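Side-chain contacts in SusD homolog (Bacteroides thetaiotaomicron VPI-5482, PDB 3FDH), which probably binds glycans at the cell surface and, as in other SusD/RagB-family proteins, is likely to serve their uptake across the outer membrane: residues F23-V28 / R109-V114; V28-A33 / A238-Y243; D167-L172 / F197-K202; F185-A188 / K193-K196. One frame throughout, in Å; residues are numbered along the deposited sequence. Where two conformers were deposited one is given.

Two helices organise the set: helix 21-37 carries one side of interactions 1 and 2, and helix 191-208 one side of interactions 3 and 4. Interactions 1 and 2 are buried, whereas 3 and 4 are only partly so, each with a lysine taking part through its carbon chain. The chemistry follows this order. Interaction 1 is aliphatic and selenium packing between helices, and interaction 2 sets one phenylalanine of a strand against a helix. Interaction 3 lays an isoleucine over a tyrosine, while interaction 4 adds an edge-to-face aromatic pair between a loop and a helix. The contacts also join up: segment 109-114 touches the helices of interactions 3 and 4, and segment 185-188 reaches the strand of interaction 2.

Interaction 1 of 4, residues F23-V28 / R109-V114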
loop_
_atom_site.group_PDB
_atom_site.type_symbol
_atom_site.label_atom_id
_atom_site.label_comp_id
_atom_site.label_asym_id
_atom_site.label_seq_id
_atom_site.Cartn_x
_atom_site.Cartn_y
_atom_site.Cartn_z
ATOM N N PHE A 23 -15.199 -20.634 -1.132
ATOM C CA PHE A 23 -15.571 -19.863 -2.322
ATOM C C PHE A 23 -15.683 -18.375 -1.979
ATOM O O PHE A 23 -15.374 -17.475 -2.787
ATOM C CB PHE A 23 -16.854 -20.417 -2.947
ATOM C CG PHE A 23 -16.728 -21.864 -3.369
ATOM C CD1 PHE A 23 -15.692 -22.254 -4.198
ATOM C CD2 PHE A 23 -17.615 -22.838 -2.899
ATOM C CE1 PHE A 23 -15.564 -23.597 -4.574
ATOM C CE2 PHE A 23 -17.487 -24.147 -3.283
ATOM C CZ PHE A 23 -16.465 -24.529 -4.106
ATOM N N ILE A 24 -16.099 -18.111 -0.756
ATOM C CA ILE A 24 -16.221 -16.725 -0.318
ATOM C C ILE A 24 -14.800 -16.167 -0.180
ATOM O O ILE A 24 -14.506 -15.026 -0.565
ATOM C CB ILE A 24 -16.982 -16.573 1.023
ATOM C CG1 ILE A 24 -18.377 -17.211 0.949
ATOM C CG2 ILE A 24 -17.106 -15.087 1.388
ATOM C CD1 ILE A 24 -19.103 -17.284 2.296
ATOM N N LEU A 25 -13.909 -17.002 0.334
ATOM C CA LEU A 25 -12.535 -16.557 0.584
ATOM C C LEU A 25 -11.863 -16.172 -0.716
ATOM O O LEU A 25 -11.056 -15.248 -0.776
ATOM C CB LEU A 25 -11.717 -17.645 1.286
ATOM C CG LEU A 25 -10.310 -17.279 1.722
ATOM C CD1 LEU A 25 -10.422 -16.176 2.850
ATOM C CD2 LEU A 25 -9.501 -18.516 2.139
ATOM N N ALA A 26 -12.171 -16.908 -1.761
ATOM C CA ALA A 26 -11.538 -16.640 -3.081
ATOM C C ALA A 26 -11.862 -15.201 -3.460
ATOM O O ALA A 26 -11.015 -14.426 -3.927
ATOM C CB ALA A 26 -12.064 -17.603 -4.157
ATOM N N ASP A 27 -13.103 -14.839 -3.185
ATOM C CA ASP A 27 -13.601 -13.504 -3.526
ATOM C C ASP A 27 -13.016 -12.440 -2.619
ATOM O O ASP A 27 -12.682 -11.342 -3.052
ATOM C CB ASP A 27 -15.122 -13.444 -3.404
ATOM C CG ASP A 27 -15.691 -12.166 -3.960
ATOM O OD1 ASP A 27 -15.888 -12.069 -5.198
ATOM O OD2 ASP A 27 -15.982 -11.265 -3.152
ATOM N N VAL A 28 -12.893 -12.776 -1.343
ATOM C CA VAL A 28 -12.382 -11.837 -0.334
ATOM C C VAL A 28 -10.926 -11.495 -0.654
ATOM O O VAL A 28 -10.502 -10.349 -0.613
ATOM C CB VAL A 28 -12.573 -12.416 1.130
ATOM C CG1 VAL A 28 -11.688 -11.734 2.162
ATOM C CG2 VAL A 28 -14.081 -12.393 1.546
ATOM N N ARG A 109 -10.724 -20.434 8.312
ATOM C CA ARG A 109 -11.255 -19.448 9.245
ATOM C C ARG A 109 -10.185 -18.419 9.577
ATOM O O ARG A 109 -10.435 -17.215 9.644
ATOM C CB ARG A 109 -11.763 -20.117 10.526
ATOM C CG ARG A 109 -12.570 -19.192 11.396
ATOM C CD ARG A 109 -13.005 -19.852 12.679
ATOM N NE ARG A 109 -14.211 -19.206 13.186
ATOM C CZ ARG A 109 -14.744 -19.425 14.381
ATOM N NH1 ARG A 109 -14.180 -20.263 15.223
ATOM N NH2 ARG A 109 -15.853 -18.803 14.732
ATOM N N GLY A 110 -8.985 -18.938 9.778
ATOM C CA GLY A 110 -7.845 -18.115 10.115
ATOM C C GLY A 110 -7.485 -17.201 8.966
ATOM O O GLY A 110 -7.152 -16.031 9.147
HETATM N N MSE A 111 -7.553 -17.743 7.767
HETATM C CA MSE A 111 -7.226 -16.921 6.595
HETATM C C MSE A 111 -8.207 -15.742 6.522
HETATM O O MSE A 111 -7.826 -14.594 6.212
HETATM C CB MSE A 111 -7.294 -17.742 5.306
HETATM C CG MSE A 111 -6.337 -18.913 5.272
HETATM SE SE MSE A 111 -6.611 -20.056 3.741
HETATM C CE MSE A 111 -5.237 -21.364 4.088
ATOM N N ALA A 112 -9.468 -16.053 6.762
ATOM C CA ALA A 112 -10.552 -15.060 6.754
ATOM C C ALA A 112 -10.352 -14.026 7.851
ATOM O O ALA A 112 -10.665 -12.851 7.668
ATOM C CB ALA A 112 -11.930 -15.733 6.893
ATOM N N GLU A 113 -9.793 -14.463 8.971
ATOM C CA GLU A 113 -9.554 -13.573 10.122
ATOM C C GLU A 113 -8.461 -12.578 9.764
ATOM O O GLU A 113 -8.540 -11.389 10.084
ATOM C CB GLU A 113 -9.213 -14.373 11.388
ATOM C CG GLU A 113 -10.478 -14.963 12.011
ATOM C CD GLU A 113 -10.257 -16.091 13.020
ATOM O OE1 GLU A 113 -9.199 -16.741 12.982
ATOM O OE2 GLU A 113 -11.191 -16.358 13.821
ATOM N N VAL A 114 -7.487 -13.062 9.023
ATOM C CA VAL A 114 -6.412 -12.204 8.527
ATOM C C VAL A 114 -6.990 -11.174 7.521
ATOM O O VAL A 114 -6.654 -9.989 7.529
ATOM C CB VAL A 114 -5.261 -13.029 7.880
ATOM C CG1 VAL A 114 -4.234 -12.083 7.139
ATOM C CG2 VAL A 114 -4.559 -13.890 8.939
#
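Leu-25 and Ala-112 mark the nearest approach of two helical segments, 23-28 on helix 21-37 and 109-114 on helix 106-127, with their CA atoms 6.7 Å apart. Both backbones are regular here: Val-28 N bonds to Ile-24 O, and Glu-113 N to Arg-109 O. Across the contact only Leu-25 reaches over, its side chain meeting Met-111 and both the backbone and CB of Ala-112.

Leu-25 points its CB at the other helix, and CG stands anti to the backbone N (chi1 -175°), which sets the fork of the side chain against helix 106-127. The two prongs divide the work. CD2 lies 3.6 Å from SE of Met-111, here a selenomethionine, and 3.9 Å from CB of the same residue. CD1 instead settles on the helix surface, 4.0 Å from Ala-112 N and 4.3 Å from Ala-112 CB. The Met-111 chain, extended beyond CG, crosses the leucine at about a right angle. With an alanine in place of Leu-25 both prongs are gone, and a gap would probably open beside Met-111 SE and over Ala-112.

All three residues are buried. Ile-92 of helix 76-95 packs on both Ala-112 and Ile-24, Trp-194 of helix 191-208 touches Met-111, and Val-180 from a loop closes on Leu-25, so the contact lies inside a helical bundle consistent with the TPR-like clan of this family.

Interaction 2 of 4, residues V28-A33 / A238-Y243; sequences VITSTA and AAFDIY
Ala-33 and Phe-240 join helix 21-37 to a small two-stranded antiparallel sheet, in which strand 238-240 pairs with strand 330-331. The helix runs almost square to the strand: the two short axes make 95° and come within 9.6 Å.

Phe-240 is the one residue of the strand that does the touching. Its CG is anti to the backbone N (chi1 -179°), which carries the ring out from the strand and onto one side of the helix. Three helix residues, spaced by one and then three positions, take it up at an oblique slant. At the root of the ring, Ala-33 CB sits 3.6 Å from Phe-240 CG; further out, Ile-29 CG2 lies 3.9 Å from CD1 of the ring. The far end reaches Thr-30, whose OG1 is 3.9 Å from Phe-240 CZ. This touch is a van der Waals one; the hydroxyl's hydrogen bond goes to Ala-26 O, one turn back. Tyr-243, from the same segment as the phenylalanine, puts CZ at the ring's edge.

Around the contact, Phe-185 of the loop before helix 191-208 packs on both Thr-30 and Phe-240, while Thr-330 of the partner strand bonds the backbone of Phe-240 and touches Ala-33.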
loop_
_atom_site.group_PDB
_atom_site.type_symbol
_atom_site.label_atom_id
_atom_site.label_comp_id
_atom_site.label_asym_id
_atom_site.label_seq_id
_atom_site.Cartn_x
_atom_site.Cartn_y
_atom_site.Cartn_z
ATOM N N VAL A 28 -12.893 -12.776 -1.343
ATOM C CA VAL A 28 -12.382 -11.837 -0.334
ATOM C C VAL A 28 -10.926 -11.495 -0.654
ATOM O O VAL A 28 -10.502 -10.349 -0.613
ATOM C CB VAL A 28 -12.573 -12.416 1.130
ATOM C CG1 VAL A 28 -11.688 -11.734 2.162
ATOM C CG2 VAL A 28 -14.081 -12.393 1.546
ATOM N N ILE A 29 -10.161 -12.505 -1.034
ATOM C CA ILE A 29 -8.747 -12.277 -1.326
ATOM C C ILE A 29 -8.620 -11.418 -2.586
ATOM O O ILE A 29 -7.829 -10.445 -2.661
ATOM C CB ILE A 29 -8.002 -13.593 -1.490
ATOM C CG1 ILE A 29 -7.997 -14.360 -0.160
ATOM C CG2 ILE A 29 -6.569 -13.386 -1.982
ATOM C CD1 ILE A 29 -7.441 -15.786 -0.300
ATOM N N THR A 30 -9.429 -11.765 -3.566
ATOM C CA THR A 30 -9.407 -11.069 -4.855
ATOM C C THR A 30 -9.770 -9.602 -4.670
ATOM O O THR A 30 -9.092 -8.675 -5.142
ATOM C CB THR A 30 -10.394 -11.692 -5.826
ATOM O OG1 THR A 30 -10.003 -13.048 -6.111
ATOM C CG2 THR A 30 -10.422 -10.899 -7.120
ATOM N N SER A 31 -10.859 -9.407 -3.964
ATOM C CA SER A 31 -11.351 -8.047 -3.721
ATOM C C SER A 31 -10.422 -7.220 -2.842
ATOM O O SER A 31 -10.243 -6.008 -3.088
ATOM C CB SER A 31 -12.785 -8.053 -3.175
ATOM O OG SER A 31 -12.852 -8.549 -1.858
ATOM N N THR A 32 -9.814 -7.866 -1.855
ATOM C CA THR A 32 -8.890 -7.177 -0.944
ATOM C C THR A 32 -7.658 -6.677 -1.697
ATOM O O THR A 32 -7.189 -5.554 -1.478
ATOM C CB THR A 32 -8.541 -8.014 0.304
ATOM O OG1 THR A 32 -9.759 -8.287 1.017
ATOM C CG2 THR A 32 -7.606 -7.239 1.210
ATOM N N ALA A 33 -7.161 -7.494 -2.604
ATOM C CA ALA A 33 -5.967 -7.126 -3.379
ATOM C C ALA A 33 -6.316 -6.122 -4.456
ATOM O O ALA A 33 -5.866 -4.977 -4.469
ATOM C CB ALA A 33 -5.333 -8.365 -3.982
ATOM N N ALA A 238 3.292 -11.738 0.838
ATOM C CA ALA A 238 1.854 -11.836 0.539
ATOM C C ALA A 238 1.535 -11.140 -0.773
ATOM O O ALA A 238 1.307 -9.937 -0.824
ATOM C CB ALA A 238 1.058 -11.272 1.647
ATOM N N ALA A 239 1.573 -11.956 -1.815
ATOM C CA ALA A 239 1.388 -11.502 -3.177
ATOM C C ALA A 239 0.219 -12.186 -3.827
ATOM O O ALA A 239 0.100 -13.387 -3.821
ATOM C CB ALA A 239 2.644 -11.775 -3.989
ATOM N N PHE A 240 -0.619 -11.362 -4.414
ATOM C CA PHE A 240 -1.756 -11.819 -5.204
ATOM C C PHE A 240 -1.169 -11.778 -6.586
ATOM O O PHE A 240 -1.040 -10.696 -7.183
ATOM C CB PHE A 240 -2.913 -10.847 -5.058
ATOM C CG PHE A 240 -4.136 -11.239 -5.806
ATOM C CD1 PHE A 240 -4.932 -12.269 -5.359
ATOM C CD2 PHE A 240 -4.532 -10.533 -6.933
ATOM C CE1 PHE A 240 -6.076 -12.635 -6.030
ATOM C CE2 PHE A 240 -5.691 -10.892 -7.619
ATOM C CZ PHE A 240 -6.458 -11.969 -7.168
ATOM N N ASP A 241 -0.813 -12.965 -7.080
ATOM C CA ASP A 241 -0.045 -13.084 -8.288
ATOM C C ASP A 241 -0.747 -13.967 -9.306
ATOM O O ASP A 241 -0.177 -14.929 -9.774
ATOM C CB ASP A 241 1.299 -13.682 -7.875
ATOM C CG ASP A 241 2.405 -13.495 -8.915
ATOM O OD1 ASP A 241 2.245 -12.771 -9.924
ATOM O OD2 ASP A 241 3.483 -14.077 -8.690
ATOM N N ILE A 242 -1.989 -13.637 -9.621
ATOM C CA ILE A 242 -2.765 -14.458 -10.548
ATOM C C ILE A 242 -3.123 -13.681 -11.808
ATOM O O ILE A 242 -3.954 -14.104 -12.607
ATOM C CB ILE A 242 -4.054 -15.064 -9.873
ATOM C CG1 ILE A 242 -5.128 -13.990 -9.640
ATOM C CG2 ILE A 242 -3.684 -15.770 -8.565
ATOM C CD1 ILE A 242 -6.467 -14.521 -9.075
ATOM N N TYR A 243 -2.463 -12.554 -11.996
ATOM C CA TYR A 243 -2.755 -11.734 -13.186
ATOM C C TYR A 243 -2.275 -12.384 -14.477
ATOM O O TYR A 243 -1.273 -13.119 -14.506
ATOM C CB TYR A 243 -2.190 -10.311 -13.056
ATOM C CG TYR A 243 -2.725 -9.602 -11.852
ATOM C CD1 TYR A 243 -4.093 -9.536 -11.619
ATOM C CD2 TYR A 243 -1.872 -8.987 -10.950
ATOM C CE1 TYR A 243 -4.601 -8.881 -10.499
ATOM C CE2 TYR A 243 -2.354 -8.322 -9.835
ATOM C CZ TYR A 243 -3.722 -8.281 -9.608
ATOM O OH TYR A 243 -4.221 -7.616 -8.513
#

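Interaction 3 of 4, residues D167-L172 / F197-K202; sequences DAIANL and FAYGLK
Ile-169 points straight at helix 191-208, its CD1 and CG2 sharing Tyr-199, CG1 meeting Ala-198 and CD1 also Lys-202. The helices run nearly antiparallel, at 160°, with their short axes 10.1 Å apart.

CD1, the tip of the isoleucine, stands over one face of the Tyr-199 ring, 4.0 Å from its centroid and 21° off the normal, a CH-pi contact. It is displaced toward the hydroxyl end of the ring, where CD1 is 3.8 Å from Tyr-199 CZ. Side chain and ring cross at about a right angle. The tyrosine leaves its helix to one side, but CG lies anti to the carbonyl carbon (chi1 -84°), and the ring swings back across toward Ile-169. The other branch, CG2, lies 3.6 Å from Tyr-199 OH, while CG1 rests against Ala-198 CB at 4.0 Å.

Lys-202 adds only its aliphatic part: its CD is 3.7 Å from Ile-169 CD1, again crossing at about a right angle. A bend further along the lysine chain lets NZ form a salt bridge with Asp-166, one turn of helix 154-171 before the isoleucine, so the same lysine offers carbon to one residue of that helix and charge to another.

Tyr-226 of helix 216-228 touches both Tyr-199 and Lys-202, and Val-114 of helix 106-127 packs on Ala-168 and Phe-197, joining this antiparallel pair to its neighbours.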
loop_
_atom_site.group_PDB
_atom_site.type_symbol
_atom_site.label_atom_id
_atom_site.label_comp_id
_atom_site.label_asym_id
_atom_site.label_seq_id
_atom_site.Cartn_x
_atom_site.Cartn_y
_atom_site.Cartn_z
ATOM N N ASP A 167 -6.490 -14.349 16.731
ATOM C CA ASP A 167 -7.411 -15.470 16.462
ATOM C C ASP A 167 -6.839 -16.271 15.318
ATOM O O ASP A 167 -6.773 -17.491 15.342
ATOM C CB ASP A 167 -8.790 -14.982 16.043
ATOM C CG ASP A 167 -9.586 -14.378 17.184
ATOM O OD1 ASP A 167 -9.181 -14.527 18.351
ATOM O OD2 ASP A 167 -10.633 -13.749 16.902
ATOM N N ALA A 168 -6.460 -15.532 14.291
ATOM C CA ALA A 168 -5.850 -16.122 13.099
ATOM C C ALA A 168 -4.623 -16.980 13.420
ATOM O O ALA A 168 -4.451 -18.096 12.903
ATOM C CB ALA A 168 -5.459 -15.025 12.097
ATOM N N ILE A 169 -3.747 -16.428 14.238
ATOM C CA ILE A 169 -2.489 -17.108 14.594
ATOM C C ILE A 169 -2.767 -18.467 15.202
ATOM O O ILE A 169 -2.072 -19.442 14.932
ATOM C CB ILE A 169 -1.602 -16.232 15.517
ATOM C CG1 ILE A 169 -1.030 -15.052 14.699
ATOM C CG2 ILE A 169 -0.483 -17.072 16.168
ATOM C CD1 ILE A 169 -0.436 -13.938 15.537
ATOM N N ALA A 170 -3.860 -18.542 15.945
ATOM C CA ALA A 170 -4.246 -19.774 16.611
ATOM C C ALA A 170 -4.901 -20.739 15.624
ATOM O O ALA A 170 -4.553 -21.919 15.532
ATOM C CB ALA A 170 -5.190 -19.477 17.767
ATOM N N ASN A 171 -5.844 -20.211 14.867
ATOM C CA ASN A 171 -6.616 -21.041 13.954
ATOM C C ASN A 171 -5.789 -21.603 12.804
ATOM O O ASN A 171 -6.014 -22.712 12.342
ATOM C CB ASN A 171 -7.853 -20.291 13.426
ATOM C CG ASN A 171 -8.960 -20.260 14.423
ATOM O OD1 ASN A 171 -9.168 -21.244 15.141
ATOM N ND2 ASN A 171 -9.699 -19.150 14.480
ATOM N N LEU A 172 -4.815 -20.830 12.376
ATOM C CA LEU A 172 -3.997 -21.204 11.213
ATOM C C LEU A 172 -3.134 -22.402 11.525
ATOM O O LEU A 172 -2.579 -23.031 10.622
ATOM C CB LEU A 172 -3.108 -20.054 10.741
ATOM C CG LEU A 172 -3.735 -18.887 9.961
ATOM C CD1 LEU A 172 -2.772 -17.671 9.872
ATOM C CD2 LEU A 172 -4.209 -19.342 8.536
ATOM N N PHE A 197 2.487 -14.162 7.369
ATOM C CA PHE A 197 1.763 -12.968 6.910
ATOM C C PHE A 197 1.087 -12.322 8.128
ATOM O O PHE A 197 1.182 -11.107 8.354
ATOM C CB PHE A 197 0.766 -13.356 5.789
ATOM C CG PHE A 197 -0.081 -12.229 5.243
ATOM C CD1 PHE A 197 0.368 -10.900 5.219
ATOM C CD2 PHE A 197 -1.308 -12.525 4.650
ATOM C CE1 PHE A 197 -0.451 -9.868 4.694
ATOM C CE2 PHE A 197 -2.107 -11.519 4.107
ATOM C CZ PHE A 197 -1.651 -10.202 4.099
ATOM N N ALA A 198 0.447 -13.133 8.963
ATOM C CA ALA A 198 -0.230 -12.569 10.170
ATOM C C ALA A 198 0.776 -11.829 11.079
ATOM O O ALA A 198 0.505 -10.759 11.596
ATOM C CB ALA A 198 -0.951 -13.667 10.967
ATOM N N TYR A 199 1.949 -12.410 11.265
ATOM C CA TYR A 199 2.995 -11.781 12.100
ATOM C C TYR A 199 3.539 -10.546 11.449
ATOM O O TYR A 199 3.926 -9.595 12.112
ATOM C CB TYR A 199 4.155 -12.738 12.427
ATOM C CG TYR A 199 3.830 -13.600 13.610
ATOM C CD1 TYR A 199 3.735 -13.052 14.891
ATOM C CD2 TYR A 199 3.594 -14.952 13.458
ATOM C CE1 TYR A 199 3.409 -13.821 15.971
ATOM C CE2 TYR A 199 3.286 -15.751 14.556
ATOM C CZ TYR A 199 3.191 -15.177 15.797
ATOM O OH TYR A 199 2.880 -15.977 16.870
ATOM N N GLY A 200 3.561 -10.570 10.128
ATOM C CA GLY A 200 4.062 -9.430 9.352
ATOM C C GLY A 200 3.138 -8.297 9.573
ATOM O O GLY A 200 3.579 -7.134 9.781
ATOM N N LEU A 201 1.837 -8.630 9.636
ATOM C CA LEU A 201 0.806 -7.570 9.837
ATOM C C LEU A 201 0.860 -7.028 11.274
ATOM O O LEU A 201 0.669 -5.834 11.534
ATOM C CB LEU A 201 -0.596 -8.070 9.466
ATOM C CG LEU A 201 -0.885 -8.312 7.981
ATOM C CD1 LEU A 201 -2.277 -8.939 7.817
ATOM C CD2 LEU A 201 -0.762 -7.022 7.188
ATOM N N LYS A 202 1.152 -7.913 12.218
ATOM C CA LYS A 202 1.340 -7.476 13.585
ATOM C C LYS A 202 2.493 -6.489 13.664
ATOM O O LYS A 202 2.468 -5.542 14.423
ATOM C CB LYS A 202 1.552 -8.642 14.570
ATOM C CG LYS A 202 0.221 -9.375 14.871
ATOM C CD LYS A 202 0.252 -10.327 16.048
ATOM C CE LYS A 202 0.185 -9.580 17.335
ATOM N NZ LYS A 202 -0.003 -10.468 18.493
#

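Interaction 4 of 4, residues F185-A188 / K193-K196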
loop_
_atom_site.group_PDB
_atom_site.type_symbol
_atom_site.label_atom_id
_atom_site.label_comp_id
_atom_site.label_asym_id
_atom_site.label_seq_id
_atom_site.Cartn_x
_atom_site.Cartn_y
_atom_site.Cartn_z
ATOM N N PHE A 185 -5.864 -17.763 -3.276
ATOM C CA PHE A 185 -5.090 -17.093 -4.321
ATOM C C PHE A 185 -3.840 -16.403 -3.774
ATOM O O PHE A 185 -3.021 -15.877 -4.524
ATOM C CB PHE A 185 -5.936 -16.058 -5.083
ATOM C CG PHE A 185 -7.113 -16.642 -5.796
ATOM C CD1 PHE A 185 -6.957 -17.765 -6.596
ATOM C CD2 PHE A 185 -8.360 -16.046 -5.697
ATOM C CE1 PHE A 185 -8.053 -18.294 -7.253
ATOM C CE2 PHE A 185 -9.436 -16.558 -6.355
ATOM C CZ PHE A 185 -9.296 -17.681 -7.135
ATOM N N LEU A 186 -3.678 -16.433 -2.464
ATOM C CA LEU A 186 -2.520 -15.805 -1.867
ATOM C C LEU A 186 -1.434 -16.849 -1.677
ATOM O O LEU A 186 -0.327 -16.705 -2.194
ATOM C CB LEU A 186 -2.898 -15.140 -0.553
ATOM C CG LEU A 186 -2.173 -13.866 -0.221
ATOM C CD1 LEU A 186 -2.456 -12.805 -1.340
ATOM C CD2 LEU A 186 -2.654 -13.393 1.149
ATOM N N TYR A 187 -1.772 -17.943 -1.007
ATOM C CA TYR A 187 -0.772 -18.942 -0.642
ATOM C C TYR A 187 -1.073 -20.413 -0.982
ATOM O O TYR A 187 -0.352 -21.315 -0.573
ATOM C CB TYR A 187 -0.443 -18.824 0.834
ATOM C CG TYR A 187 0.309 -17.564 1.240
ATOM C CD1 TYR A 187 1.558 -17.269 0.740
ATOM C CD2 TYR A 187 -0.204 -16.729 2.198
ATOM C CE1 TYR A 187 2.268 -16.175 1.177
ATOM C CE2 TYR A 187 0.492 -15.641 2.644
ATOM C CZ TYR A 187 1.711 -15.340 2.112
ATOM O OH TYR A 187 2.415 -14.260 2.567
ATOM N N ALA A 188 -2.124 -20.652 -1.745
ATOM C CA ALA A 188 -2.415 -22.013 -2.214
ATOM C C ALA A 188 -2.520 -23.015 -1.084
ATOM O O ALA A 188 -2.090 -24.181 -1.194
ATOM C CB ALA A 188 -1.367 -22.462 -3.238
ATOM N N LYS A 193 2.646 -20.010 5.744
ATOM C CA LYS A 193 2.876 -18.739 5.050
ATOM C C LYS A 193 1.840 -17.717 5.508
ATOM O O LYS A 193 2.142 -16.550 5.718
ATOM C CB LYS A 193 2.885 -18.921 3.536
ATOM C CG LYS A 193 4.121 -19.663 3.081
ATOM C CD LYS A 193 4.318 -19.575 1.599
ATOM C CE LYS A 193 5.694 -20.077 1.223
ATOM N NZ LYS A 193 5.979 -19.856 -0.192
ATOM N N TRP A 194 0.614 -18.166 5.716
ATOM C CA TRP A 194 -0.389 -17.249 6.255
ATOM C C TRP A 194 0.022 -16.790 7.646
ATOM O O TRP A 194 -0.170 -15.638 8.029
ATOM C CB TRP A 194 -1.795 -17.852 6.312
ATOM C CG TRP A 194 -2.542 -17.770 5.011
ATOM C CD1 TRP A 194 -2.522 -18.681 3.991
ATOM C CD2 TRP A 194 -3.420 -16.726 4.595
ATOM N NE1 TRP A 194 -3.341 -18.262 2.959
ATOM C CE2 TRP A 194 -3.915 -17.076 3.317
ATOM C CE3 TRP A 194 -3.886 -15.553 5.200
ATOM C CZ2 TRP A 194 -4.808 -16.298 2.632
ATOM C CZ3 TRP A 194 -4.776 -14.770 4.505
ATOM C CH2 TRP A 194 -5.228 -15.141 3.233
ATOM N N LEU A 195 0.609 -17.703 8.392
ATOM C CA LEU A 195 1.001 -17.422 9.772
ATOM C C LEU A 195 2.087 -16.341 9.728
ATOM O O LEU A 195 2.084 -15.375 10.494
ATOM C CB LEU A 195 1.463 -18.720 10.467
ATOM C CG LEU A 195 1.646 -18.702 11.979
ATOM C CD1 LEU A 195 0.330 -18.407 12.685
ATOM C CD2 LEU A 195 2.157 -20.079 12.370
ATOM N N LYS A 196 3.001 -16.492 8.778
ATOM C CA LYS A 196 4.074 -15.480 8.590
ATOM C C LYS A 196 3.494 -14.118 8.227
ATOM O O LYS A 196 3.955 -13.071 8.689
ATOM C CB LYS A 196 5.066 -15.912 7.526
ATOM C CG LYS A 196 5.957 -17.010 7.952
ATOM C CD LYS A 196 6.919 -17.367 6.858
ATOM C CE LYS A 196 7.905 -18.391 7.319
ATOM N NZ LYS A 196 8.666 -18.914 6.148
#
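Tyr-187 and Trp-194 form the aromatic part of this contact, an edge-to-face (T-shaped) pair. The tyrosine turns its edge to the indole: ring and five-membered-ring centroids lie 4.9 Å apart, with the planes at 76°. Its CD2 leads, 3.5 Å from Trp-194 CD1. The tyrosine's CG is anti to the carbonyl carbon (chi1 -69°), which brings the ring down between the indole and Lys-193.

Two CH-pi contacts extend the pair. Lys-193 CB stands over one face of the Tyr-187 ring, 3.6 Å from its centroid and close to the normal, and the extended lysine chain follows on, with CD 3.7 Å from Tyr-187 CD1. Leu-186 CD2 sits over the six-membered ring of Trp-194, 4.1 Å from the centroid, on the same indole face that receives the tyrosine; its nearest indole atom is Trp-194 CH2, at 3.7 Å.

Segment 185-188 is part of the link between the near-antiparallel helices 154-171 and 191-208, and here the link folds back onto the first turns of the helix it leads into.

The polar ends turn to aspartates. Asp-184 grips loop and helix together: its OD2 takes Trp-194 NE1, while OD1 takes the backbone N of both Leu-186 and Tyr-187, the former bond closing an Asx turn. Tyr-187 OH bonds to Asp-236 O. An alanine in place of Tyr-187 would probably uncover the five-membered ring of the indole and the Lys-193 chain, and leave Asp-236 O without this donor. Lys-193 NZ has weak contacts with Asp-236 OD1 and Asp-235 O, whereas Lys-196 NZ forms a salt bridge with Asp-236.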